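PDB 5HAX: nucleoporin NUP170 from Chaetomium thermophilum, which is a nuclear pore protein that probably serves as a scaffold component of the inner ring of the nuclear pore complex. Local coordinates for residues 297-300 and 301-305; 417-420 and 421-424; 680-683 and 684-688; 710-713 and 714-717. All blocks are in the same frame, centred on the assembly; numbering follows the deposited sequence.

Contact 1: 297-300 and 301-305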
ATOM      1  N   SER A 297       0.024  14.705   2.740  1.00 33.58           N
ATOM      2  CA  SER A 297       0.209  13.261   2.740  1.00 38.68           C
ATOM      3  C   SER A 297       1.691  12.944   2.907  1.00 35.84           C
ATOM      4  O   SER A 297       2.485  13.216   1.997  1.00 40.58           O
ATOM      5  CB  SER A 297      -0.324  12.641   1.451  1.00 38.05           C
ATOM      6  OG  SER A 297      -0.343  11.230   1.549  1.00 40.27           O
ATOM      7  N   PRO A 298       2.109  12.390   4.045  1.00 36.24           N
ATOM      8  CA  PRO A 298       3.530  12.067   4.219  1.00 38.96           C
ATOM      9  C   PRO A 298       3.994  11.004   3.235  1.00 39.82           C
ATOM     10  O   PRO A 298       3.240  10.107   2.849  1.00 38.57           O
ATOM     11  CB  PRO A 298       3.607  11.559   5.664  1.00 39.29           C
ATOM     12  CG  PRO A 298       2.390  12.105   6.332  1.00 40.25           C
ATOM     13  CD  PRO A 298       1.339  12.124   5.272  1.00 38.24           C
ATOM     14  N   ILE A 299       5.250  11.120   2.831  1.00 36.82           N
ATOM     15  CA  ILE A 299       5.921  10.140   1.981  1.00 39.57           C
ATOM     16  C   ILE A 299       7.000   9.470   2.827  1.00 36.87           C
ATOM     17  O   ILE A 299       7.915  10.156   3.300  1.00 39.22           O
ATOM     18  CB  ILE A 299       6.524  10.795   0.728  1.00 44.05           C
ATOM     19  CG1 ILE A 299       5.415  11.469  -0.090  1.00 38.37           C
ATOM     20  CG2 ILE A 299       7.258   9.755  -0.114  1.00 38.26           C
ATOM     21  CD1 ILE A 299       5.916  12.339  -1.224  1.00 40.43           C
ATOM     22  N   PRO A 300       6.938   8.158   3.050  1.00 40.06           N
ATOM     23  CA  PRO A 300       7.882   7.519   3.973  1.00 38.94           C
ATOM     24  C   PRO A 300       9.279   7.400   3.379  1.00 38.43           C
ATOM     25  O   PRO A 300       9.482   7.448   2.164  1.00 39.23           O
ATOM     26  CB  PRO A 300       7.259   6.140   4.212  1.00 45.24           C
ATOM     27  CG  PRO A 300       6.506   5.858   2.959  1.00 42.09           C
ATOM     28  CD  PRO A 300       5.992   7.186   2.472  1.00 40.06           C
ATOM     29  N   ALA A 301      10.256   7.235   4.275  1.00 42.21           N
ATOM     30  CA  ALA A 301      11.650   7.127   3.851  1.00 43.65           C
ATOM     31  C   ALA A 301      11.894   5.868   3.031  1.00 46.82           C
ATOM     32  O   ALA A 301      12.826   5.829   2.218  1.00 41.93           O
ATOM     33  CB  ALA A 301      12.573   7.149   5.069  1.00 45.47           C
ATOM     34  N   THR A 302      11.079   4.831   3.229  1.00 41.74           N
ATOM     35  CA  THR A 302      11.199   3.626   2.417  1.00 44.10           C
ATOM     36  C   THR A 302      10.894   3.907   0.953  1.00 45.98           C
ATOM     37  O   THR A 302      11.425   3.226   0.067  1.00 39.64           O
ATOM     38  CB  THR A 302      10.259   2.542   2.950  1.00 46.40           C
ATOM     39  OG1 THR A 302       8.916   3.038   2.963  1.00 53.40           O
ATOM     40  CG2 THR A 302      10.657   2.140   4.360  1.00 50.14           C
ATOM     41  N   GLU A 303      10.054   4.906   0.680  1.00 42.85           N
ATOM     42  CA  GLU A 303       9.636   5.222  -0.680  1.00 42.03           C
ATOM     43  C   GLU A 303      10.560   6.231  -1.350  1.00 38.21           C
ATOM     44  O   GLU A 303      10.837   6.115  -2.549  1.00 38.70           O
ATOM     45  CB  GLU A 303       8.199   5.753  -0.673  1.00 34.92           C
ATOM     46  CG  GLU A 303       7.622   6.004  -2.059  1.00 39.51           C
ATOM     47  CD  GLU A 303       6.123   6.247  -2.036  1.00 37.78           C
ATOM     48  OE1 GLU A 303       5.568   6.466  -0.940  1.00 38.21           O
ATOM     49  OE2 GLU A 303       5.497   6.215  -3.115  1.00 40.70           O
ATOM     50  N   ALA A 304      11.046   7.219  -0.600  1.00 37.39           N
ATOM     51  CA  ALA A 304      11.881   8.266  -1.168  1.00 38.12           C
ATOM     52  C   ALA A 304      12.739   8.876  -0.070  1.00 44.95           C
ATOM     53  O   ALA A 304      12.282   9.039   1.065  1.00 44.44           O
ATOM     54  CB  ALA A 304      11.029   9.348  -1.839  1.00 42.72           C
ATOM     55  N   SER A 305      13.979   9.218  -0.421  1.00 45.56           N
ATOM     56  CA  SER A 305      14.901   9.812   0.540  1.00 50.30           C
ATOM     57  C   SER A 305      14.637  11.303   0.720  1.00 41.14           C
ATOM     58  O   SER A 305      14.509  11.787   1.851  1.00 42.58           O
ATOM     59  CB  SER A 305      16.343   9.585   0.087  1.00 50.14           C
ATOM     60  OG  SER A 305      17.250  10.307   0.898  1.00 52.15           O
TER
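Pro300 and Glu303 meet twice, through the backbone and through their side chains, where the chain turns back after strand 293-298. The backbone bonds gather on one acceptor. Pro300 O takes Glu303 N at 3.0 Å and Ala304 N at 3.2 Å, and the two donors reach it differently: Ala304 N lies in the carbonyl plane and faces the oxygen at a C=O...N angle of 159°, whereas Glu303 N stands 58° out of that plane. Ala301, Thr302 and Glu303 have helical backbone angles, which bring both donors round to the oxygen.

Van der Waals contacts are made by the pyrrolidine ring and by Ile299. Ring atom CG of Pro300 lies 3.7 Å from Thr302 OG1 and 4.0 Å from Glu303 CB. With CG of Glu303 trans to its own backbone N (chi1 -175°) and the chain extended beyond it, the carboxylate is carried back beside the ring, OE1 standing 3.5 Å from Pro300 CD. Ile299 crosses this side chain at about a right angle, its CG2 beside Glu303 OE1, and the same methyl reaches Ala304 CB at 4.2 Å. With an alanine here, the ring carbons CG and CD would be gone, and Thr302 OG1 and Glu303 OE1 would probably face a gap where Pro300 packed.

The polar end of Glu303 is held from outside, OE1 by Ser387 and OE2 by a salt bridge to Arg385. A beta turn overlapping an alpha turn on the same Pro300 O thus joins antiparallel strands 293-298 and 307-313 within one sheet, as in the blades of a beta-propeller.

Contact 2: 417-420 and 421-424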
ATOM      1  N   THR A 417      11.221   3.067 -19.300  1.00 56.92           N
ATOM      2  CA  THR A 417      11.827   4.317 -19.746  1.00 51.43           C
ATOM      3  C   THR A 417      13.347   4.255 -19.679  1.00 54.78           C
ATOM      4  O   THR A 417      13.924   3.838 -18.670  1.00 47.95           O
ATOM      5  CB  THR A 417      11.314   5.476 -18.891  1.00 48.57           C
ATOM      6  OG1 THR A 417       9.902   5.623 -19.085  1.00 47.61           O
ATOM      7  CG2 THR A 417      12.010   6.784 -19.265  1.00 57.99           C
ATOM      8  N   GLN A 418      13.986   4.685 -20.760  1.00 57.38           N
ATOM      9  CA  GLN A 418      15.439   4.726 -20.847  1.00 63.71           C
ATOM     10  C   GLN A 418      15.857   5.903 -21.729  1.00 56.83           C
ATOM     11  O   GLN A 418      15.239   6.145 -22.766  1.00 61.75           O
ATOM     12  CB  GLN A 418      15.979   3.411 -21.416  1.00 63.50           C
ATOM     13  CG  GLN A 418      17.197   2.868 -20.688  1.00 73.90           C
ATOM     14  CD  GLN A 418      16.891   2.473 -19.258  1.00 73.55           C
ATOM     15  OE1 GLN A 418      15.959   1.711 -18.999  1.00 81.19           O
ATOM     16  NE2 GLN A 418      17.672   2.994 -18.318  1.00 72.53           N
ATOM     17  N   PRO A 419      16.902   6.647 -21.327  1.00 60.26           N
ATOM     18  CA  PRO A 419      17.724   6.503 -20.120  1.00 63.75           C
ATOM     19  C   PRO A 419      17.068   7.107 -18.882  1.00 58.59           C
ATOM     20  O   PRO A 419      15.917   7.543 -18.944  1.00 56.83           O
ATOM     21  CB  PRO A 419      19.000   7.262 -20.482  1.00 57.45           C
ATOM     22  CG  PRO A 419      18.528   8.342 -21.381  1.00 57.79           C
ATOM     23  CD  PRO A 419      17.376   7.760 -22.170  1.00 61.11           C
ATOM     24  N   ALA A 420      17.810   7.134 -17.772  1.00 56.11           N
ATOM     25  CA  ALA A 420      17.266   7.651 -16.521  1.00 61.49           C
ATOM     26  C   ALA A 420      16.905   9.127 -16.630  1.00 58.97           C
ATOM     27  O   ALA A 420      15.978   9.588 -15.955  1.00 63.13           O
ATOM     28  CB  ALA A 420      18.270   7.434 -15.391  1.00 62.09           C
ATOM     29  N   SER A 421      17.619   9.883 -17.467  1.00 58.12           N
ATOM     30  CA  SER A 421      17.343  11.306 -17.615  1.00 57.93           C
ATOM     31  C   SER A 421      16.019  11.579 -18.315  1.00 52.51           C
ATOM     32  O   SER A 421      15.564  12.728 -18.306  1.00 51.40           O
ATOM     33  CB  SER A 421      18.479  11.981 -18.386  1.00 62.73           C
ATOM     34  OG  SER A 421      18.534  11.515 -19.723  1.00 61.86           O
ATOM     35  N   ALA A 422      15.400  10.567 -18.919  1.00 50.94           N
ATOM     36  CA  ALA A 422      14.109  10.714 -19.576  1.00 52.29           C
ATOM     37  C   ALA A 422      12.941  10.363 -18.664  1.00 47.76           C
ATOM     38  O   ALA A 422      11.794  10.359 -19.125  1.00 51.62           O
ATOM     39  CB  ALA A 422      14.061   9.840 -20.833  1.00 49.03           C
ATOM     40  N   LEU A 423      13.199  10.080 -17.391  1.00 50.11           N
ATOM     41  CA  LEU A 423      12.143   9.667 -16.478  1.00 50.55           C
ATOM     42  C   LEU A 423      11.227  10.836 -16.139  1.00 56.62           C
ATOM     43  O   LEU A 423      11.693  11.918 -15.766  1.00 50.18           O
ATOM     44  CB  LEU A 423      12.749   9.095 -15.198  1.00 44.29           C
ATOM     45  CG  LEU A 423      13.241   7.648 -15.264  1.00 54.30           C
ATOM     46  CD1 LEU A 423      14.066   7.316 -14.032  1.00 47.55           C
ATOM     47  CD2 LEU A 423      12.069   6.689 -15.406  1.00 45.70           C
ATOM     48  N   LYS A 424       9.921  10.609 -16.259  1.00 50.86           N
ATOM     49  CA  LYS A 424       8.909  11.571 -15.850  1.00 52.84           C
ATOM     50  C   LYS A 424       7.826  10.850 -15.059  1.00 48.76           C
ATOM     51  O   LYS A 424       7.706   9.623 -15.102  1.00 40.13           O
ATOM     52  CB  LYS A 424       8.283  12.285 -17.055  1.00 55.25           C
ATOM     53  CG  LYS A 424       9.288  12.943 -17.986  1.00 58.27           C
ATOM     54  CD  LYS A 424       8.592  13.866 -18.974  1.00 76.97           C
ATOM     55  CE  LYS A 424       9.446  14.133 -20.201  1.00 92.44           C
ATOM     56  NZ  LYS A 424       8.826  13.557 -21.427  1.00 92.29           N
TER
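Thr417 and Leu423 face each other across a tight turn, Thr417 CB lying 3.8 Å from Leu423 CD2. The methyl of Thr417 points into the turn: CG2, trans to the backbone N, comes 3.6 Å from Ala422 O and 4.0 Å from Ala422 CB. Its hydroxyl is bonded to Arg413 O, back in helix 411-416, which fixes the side chain's rotation. Leu423 curls round a carbonyl. Its CG stands opposite its own carbonyl carbon (chi1 -80°), and CB, CG and CD1 all press on Ala420 O, CG at 3.4 Å.

Between these two lies a short 3-10 turn, on the link from helix 411-416 to strand 427-433, in what is consistent with a beta-propeller blade. Ala422 N bonds to Pro419 O at 3.1 Å and Leu423 N to Ala420 O at 3.2 Å. In both bonds the donor stands well above the carbonyl plane, 56° and 60° out of it, consistent with tight i to i+3 winding. Pro419, preceded by a cis peptide, has its ring beside the turn, with CG 3.6 Å from Ser421 OG and CD 4.1 Å from Ala422 CB.

Leu423 is buried, also touching Pro24. Cut back to an alanine here, the side chain would lose CG and both methyls, and Thr417 CB would probably be left facing a gap, with Ala420 O less covered. Arg31 NH2 bonds to the carbonyl oxygens of Ser421 and Leu423, holding the second half of the turn.

Contact 3: 680-683 and 684-688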
ATOM      1  N   GLU A 680      10.831 -27.735 -10.903  1.00 54.16           N
ATOM      2  CA  GLU A 680      10.617 -28.979 -10.170  1.00 57.79           C
ATOM      3  C   GLU A 680      11.472 -29.018  -8.910  1.00 49.63           C
ATOM      4  O   GLU A 680      11.035 -29.519  -7.869  1.00 53.06           O
ATOM      5  CB  GLU A 680      10.908 -30.186 -11.066  1.00 56.78           C
ATOM      6  CG  GLU A 680      12.359 -30.341 -11.490  1.00 66.72           C
ATOM      7  CD  GLU A 680      12.604 -31.623 -12.266  1.00 77.54           C
ATOM      8  OE1 GLU A 680      11.756 -31.983 -13.110  1.00 69.62           O
ATOM      9  OE2 GLU A 680      13.641 -32.275 -12.025  1.00 77.36           O
ATOM     10  N   SER A 681      12.690 -28.475  -8.982  1.00 47.73           N
ATOM     11  CA  SER A 681      13.532 -28.385  -7.794  1.00 48.06           C
ATOM     12  C   SER A 681      12.915 -27.461  -6.750  1.00 55.49           C
ATOM     13  O   SER A 681      13.004 -27.729  -5.545  1.00 51.27           O
ATOM     14  CB  SER A 681      14.929 -27.901  -8.181  1.00 50.06           C
ATOM     15  OG  SER A 681      15.766 -27.802  -7.042  1.00 53.79           O
ATOM     16  N   ILE A 682      12.287 -26.368  -7.192  1.00 53.58           N
ATOM     17  CA  ILE A 682      11.605 -25.469  -6.260  1.00 49.06           C
ATOM     18  C   ILE A 682      10.476 -26.207  -5.552  1.00 48.81           C
ATOM     19  O   ILE A 682      10.313 -26.106  -4.330  1.00 51.04           O
ATOM     20  CB  ILE A 682      11.085 -24.222  -7.000  1.00 51.50           C
ATOM     21  CG1 ILE A 682      12.245 -23.287  -7.356  1.00 49.46           C
ATOM     22  CG2 ILE A 682      10.070 -23.462  -6.144  1.00 49.30           C
ATOM     23  CD1 ILE A 682      11.898 -22.274  -8.431  1.00 52.66           C
ATOM     24  N   SER A 683       9.674 -26.956  -6.312  1.00 49.07           N
ATOM     25  CA  SER A 683       8.558 -27.682  -5.716  1.00 55.74           C
ATOM     26  C   SER A 683       9.051 -28.754  -4.753  1.00 51.89           C
ATOM     27  O   SER A 683       8.501 -28.916  -3.658  1.00 53.02           O
ATOM     28  CB  SER A 683       7.690 -28.298  -6.813  1.00 58.37           C
ATOM     29  OG  SER A 683       6.535 -28.903  -6.262  1.00 57.93           O
ATOM     30  N   GLU A 684      10.088 -29.499  -5.146  1.00 57.38           N
ATOM     31  CA  GLU A 684      10.685 -30.474  -4.237  1.00 60.26           C
ATOM     32  C   GLU A 684      11.220 -29.796  -2.983  1.00 60.16           C
ATOM     33  O   GLU A 684      11.014 -30.286  -1.867  1.00 51.99           O
ATOM     34  CB  GLU A 684      11.806 -31.238  -4.943  1.00 54.65           C
ATOM     35  CG  GLU A 684      11.334 -32.183  -6.035  1.00 60.58           C
ATOM     36  CD  GLU A 684      12.482 -32.861  -6.754  1.00 64.84           C
ATOM     37  OE1 GLU A 684      13.631 -32.754  -6.276  1.00 63.59           O
ATOM     38  OE2 GLU A 684      12.236 -33.500  -7.796  1.00 68.33           O
ATOM     39  N   GLY A 685      11.914 -28.669  -3.149  1.00 57.41           N
ATOM     40  CA  GLY A 685      12.446 -27.961  -1.996  1.00 52.53           C
ATOM     41  C   GLY A 685      11.361 -27.506  -1.039  1.00 57.53           C
ATOM     42  O   GLY A 685      11.504 -27.628   0.181  1.00 57.55           O
ATOM     43  N   ILE A 686      10.259 -26.979  -1.574  1.00 53.51           N
ATOM     44  CA  ILE A 686       9.167 -26.528  -0.717  1.00 56.32           C
ATOM     45  C   ILE A 686       8.529 -27.713  -0.002  1.00 58.27           C
ATOM     46  O   ILE A 686       8.238 -27.645   1.198  1.00 62.50           O
ATOM     47  CB  ILE A 686       8.135 -25.734  -1.540  1.00 47.55           C
ATOM     48  CG1 ILE A 686       8.728 -24.386  -1.963  1.00 49.79           C
ATOM     49  CG2 ILE A 686       6.862 -25.506  -0.728  1.00 57.05           C
ATOM     50  CD1 ILE A 686       7.896 -23.637  -2.984  1.00 50.96           C
ATOM     51  N   SER A 687       8.293 -28.812  -0.722  1.00 60.09           N
ATOM     52  CA  SER A 687       7.744 -30.008  -0.088  1.00 61.84           C
ATOM     53  C   SER A 687       8.645 -30.493   1.039  1.00 60.54           C
ATOM     54  O   SER A 687       8.160 -30.948   2.081  1.00 60.17           O
ATOM     55  CB  SER A 687       7.549 -31.114  -1.124  1.00 59.31           C
ATOM     56  OG  SER A 687       6.274 -31.027  -1.735  1.00 61.73           O
ATOM     57  N   PHE A 688       9.962 -30.396   0.849  1.00 55.04           N
ATOM     58  CA  PHE A 688      10.894 -30.819   1.888  1.00 59.48           C
ATOM     59  C   PHE A 688      10.757 -29.962   3.141  1.00 71.28           C
ATOM     60  O   PHE A 688      10.782 -30.483   4.262  1.00 72.49           O
ATOM     61  CB  PHE A 688      12.325 -30.761   1.357  1.00 62.32           C
ATOM     62  CG  PHE A 688      13.363 -30.779   2.435  1.00 76.79           C
ATOM     63  CD1 PHE A 688      14.013 -29.613   2.808  1.00 72.58           C
ATOM     64  CD2 PHE A 688      13.680 -31.956   3.090  1.00 81.86           C
ATOM     65  CE1 PHE A 688      14.966 -29.625   3.804  1.00 73.44           C
ATOM     66  CE2 PHE A 688      14.632 -31.975   4.088  1.00 83.06           C
ATOM     67  CZ  PHE A 688      15.275 -30.808   4.445  1.00 81.70           C
TER
HETATM   68  O   HOH W   1       6.872 -31.976  -4.836  1.00 76.50           O
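Ile682 and Ile686 lie side by side one helical turn apart and point the same way, with Ile682 CG2 3.8 Å from Ile686 CD1. In Ile686, CG1 lies opposite the carbonyl carbon (chi1 -70°), which lays it 3.3 Å from Ile682 O. The pair forms a buried apolar ridge that packs on Val632 and Ile628 of helix 622-640, while Phe721 also touches Ile682.

The backbone bonds are regular i to i+4 links. Glu684 N, Gly685 N, Ile686 N and Ser687 N bond in turn to the oxygens of Glu680, Ser681, Ile682 and Ser683, with Gly685 N at 2.8 Å from Ser681 O.

Among the polar side chains, Ser683 and Ser687 also turn to helix 622-640, where Glu633 and Gln629 are their stronger partners. A water joins the two hydroxyls, 3.4 Å from Ser683 OG, a weak bond, and 3.3 Å from Ser687 OG. Glu684 runs extended past the helix carbonyl, CG 3.2 Å from Glu680 O, and its OE2 comes 4.6 Å from Glu680 OE2. These like charges would probably repel mildly, but Lys677 forms a salt bridge with Glu680.

The residues met along helix 622-640 run backwards as helix 663-694 advances: an antiparallel helix pair, consistent with an alpha-helical solenoid.

Contact 4: 710-713 and 714-717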
ATOM      1  N   GLN A 710      24.896 -25.204  12.109  1.00 89.96           N
ATOM      2  CA  GLN A 710      25.313 -23.943  11.507  1.00 96.76           C
ATOM      3  C   GLN A 710      24.919 -23.877  10.037  1.00 94.60           C
ATOM      4  O   GLN A 710      24.447 -22.837   9.563  1.00 95.02           O
ATOM      5  CB  GLN A 710      26.824 -23.774  11.670  1.00100.86           C
ATOM      6  CG  GLN A 710      27.391 -22.464  11.134  1.00102.72           C
ATOM      7  CD  GLN A 710      27.131 -21.286  12.053  1.00108.90           C
ATOM      8  OE1 GLN A 710      26.115 -21.231  12.747  1.00109.13           O
ATOM      9  NE2 GLN A 710      28.059 -20.336  12.068  1.00108.66           N
ATOM     10  N   GLN A 711      25.115 -24.972   9.298  1.00 85.57           N
ATOM     11  CA  GLN A 711      24.701 -25.005   7.898  1.00 89.62           C
ATOM     12  C   GLN A 711      23.203 -24.771   7.764  1.00 85.51           C
ATOM     13  O   GLN A 711      22.755 -24.060   6.857  1.00 81.52           O
ATOM     14  CB  GLN A 711      25.086 -26.341   7.265  1.00 88.65           C
ATOM     15  CG  GLN A 711      26.524 -26.418   6.784  1.00 97.66           C
ATOM     16  CD  GLN A 711      26.802 -27.688   6.006  1.00 97.94           C
ATOM     17  OE1 GLN A 711      27.207 -28.703   6.574  1.00 81.99           O
ATOM     18  NE2 GLN A 711      26.579 -27.640   4.697  1.00100.17           N
ATOM     19  N   LEU A 712      22.412 -25.365   8.659  1.00 80.14           N
ATOM     20  CA  LEU A 712      20.971 -25.149   8.640  1.00 80.67           C
ATOM     21  C   LEU A 712      20.615 -23.741   9.098  1.00 88.68           C
ATOM     22  O   LEU A 712      19.585 -23.197   8.683  1.00 84.61           O
ATOM     23  CB  LEU A 712      20.281 -26.184   9.528  1.00 76.51           C
ATOM     24  CG  LEU A 712      18.769 -26.033   9.699  1.00 71.97           C
ATOM     25  CD1 LEU A 712      18.065 -26.121   8.354  1.00 72.26           C
ATOM     26  CD2 LEU A 712      18.243 -27.088  10.655  1.00 76.57           C
ATOM     27  N   LYS A 713      21.451 -23.142   9.947  1.00 91.66           N
ATOM     28  CA  LYS A 713      21.167 -21.809  10.466  1.00 90.87           C
ATOM     29  C   LYS A 713      21.117 -20.781   9.343  1.00 85.27           C
ATOM     30  O   LYS A 713      20.205 -19.945   9.293  1.00 76.72           O
ATOM     31  CB  LYS A 713      22.230 -21.423  11.495  1.00103.71           C
ATOM     32  CG  LYS A 713      21.732 -20.536  12.624  1.00119.37           C
ATOM     33  CD  LYS A 713      22.875 -20.109  13.542  1.00118.05           C
ATOM     34  CE  LYS A 713      23.451 -21.279  14.334  1.00121.81           C
ATOM     35  NZ  LYS A 713      22.467 -21.861  15.291  1.00133.70           N
ATOM     36  N   ASP A 714      22.085 -20.832   8.426  1.00 74.48           N
ATOM     37  CA  ASP A 714      22.221 -19.851   7.355  1.00 88.91           C
ATOM     38  C   ASP A 714      21.892 -20.448   5.988  1.00 81.88           C
ATOM     39  O   ASP A 714      22.391 -19.980   4.960  1.00 71.11           O
ATOM     40  CB  ASP A 714      23.630 -19.257   7.367  1.00 93.99           C
ATOM     41  CG  ASP A 714      24.708 -20.304   7.562  1.00 97.17           C
ATOM     42  OD1 ASP A 714      24.532 -21.439   7.070  1.00101.72           O
ATOM     43  OD2 ASP A 714      25.727 -19.993   8.215  1.00 94.08           O
ATOM     44  N   LEU A 715      21.049 -21.479   5.959  1.00 74.52           N
ATOM     45  CA  LEU A 715      20.582 -22.046   4.702  1.00 71.22           C
ATOM     46  C   LEU A 715      19.482 -21.171   4.115  1.00 63.92           C
ATOM     47  O   LEU A 715      18.476 -20.897   4.778  1.00 58.38           O
ATOM     48  CB  LEU A 715      20.061 -23.466   4.912  1.00 65.86           C
ATOM     49  CG  LEU A 715      19.331 -24.084   3.712  1.00 62.91           C
ATOM     50  CD1 LEU A 715      20.312 -24.384   2.587  1.00 63.99           C
ATOM     51  CD2 LEU A 715      18.561 -25.328   4.121  1.00 65.50           C
ATOM     52  N   THR A 716      19.668 -20.744   2.871  1.00 60.47           N
ATOM     53  CA  THR A 716      18.660 -19.987   2.144  1.00 61.26           C
ATOM     54  C   THR A 716      17.870 -20.915   1.226  1.00 60.57           C
ATOM     55  O   THR A 716      18.263 -22.054   0.960  1.00 56.82           O
ATOM     56  CB  THR A 716      19.304 -18.866   1.323  1.00 55.00           C
ATOM     57  OG1 THR A 716      20.067 -19.430   0.250  1.00 57.30           O
ATOM     58  CG2 THR A 716      20.208 -18.005   2.194  1.00 63.80           C
ATOM     59  N   TYR A 717      16.735 -20.410   0.740  1.00 60.55           N
ATOM     60  CA  TYR A 717      15.948 -21.175  -0.221  1.00 54.00           C
ATOM     61  C   TYR A 717      16.687 -21.316  -1.545  1.00 53.26           C
ATOM     62  O   TYR A 717      16.596 -22.360  -2.203  1.00 54.59           O
ATOM     63  CB  TYR A 717      14.586 -20.517  -0.433  1.00 51.62           C
ATOM     64  CG  TYR A 717      13.549 -20.942   0.582  1.00 59.59           C
ATOM     65  CD1 TYR A 717      12.841 -22.126   0.422  1.00 52.39           C
ATOM     66  CD2 TYR A 717      13.277 -20.161   1.698  1.00 57.21           C
ATOM     67  CE1 TYR A 717      11.891 -22.522   1.345  1.00 56.49           C
ATOM     68  CE2 TYR A 717      12.327 -20.548   2.626  1.00 56.56           C
ATOM     69  CZ  TYR A 717      11.639 -21.730   2.444  1.00 53.61           C
ATOM     70  OH  TYR A 717      10.692 -22.121   3.363  1.00 55.74           O
TER
HETATM   71  O   HOH W   2      17.838 -21.018   7.281  1.00 66.29           O
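The C-terminal end of helix 706-713 leads into a short link, where Asp714, the first residue beyond it, folds its carboxylate back against the final turn of Gln710 and Gln711. CG of Asp714 sits in the crowded position between its own backbone N and carbonyl carbon (chi1 44°), so the acid points at helix carbonyls. OD1 comes 2.9 Å from Gln710 O and 3.2 Å from Gln711 O, acceptor against acceptor. Together with the helix C-terminus this would probably make a negative charge on the acid less favourable. The Gln710 side chain crosses obliquely, its amide plane turned 56° from the carboxylate.

The last helical bonds are loose: Asp714 N reaches Gln710 O at 3.3 Å, a weak bond, and Lys713 N shares that oxygen, also weakly. The next residue, Leu715, packs back on the helix. Leu715 CB lies 3.4 Å from Gln711 O, and its CD2 meets Leu712 CD1 at 4.3 Å. A water links Leu712 O, at 3.1 Å, and Leu715 O, at 2.6 Å.

Thr716 is the N-cap of the following helix 717-722, so the segment 714-716 is a short link between two helices. Leu712 and Leu715 turn to helix 724-739, touching Leu733 and Leu729, while Leu715 and Tyr717 exchange backbone bonds with Val607 and Ala605, and Lys606 NZ bonds Asp714 O.

The four contacts fall into two pairs. Contacts 1 and 2 lie in the beta-propeller part, their centres 21 Å apart with about 12 Å between nearest atoms; they belong to two sheets, contact 1 following strand 293-298 and contact 2 leading into strand 427-433. Contacts 3 and 4 lie in the helical part, with centres 16 Å apart and nearest atoms about 5 Å apart, without touching; helix 724-739 borders both, and helix 717-722, which begins in contact 4, touches contact 3. Between the pairs the centres stand 34 to 40 Å apart. All four are local structural packing, turns and a helix segment.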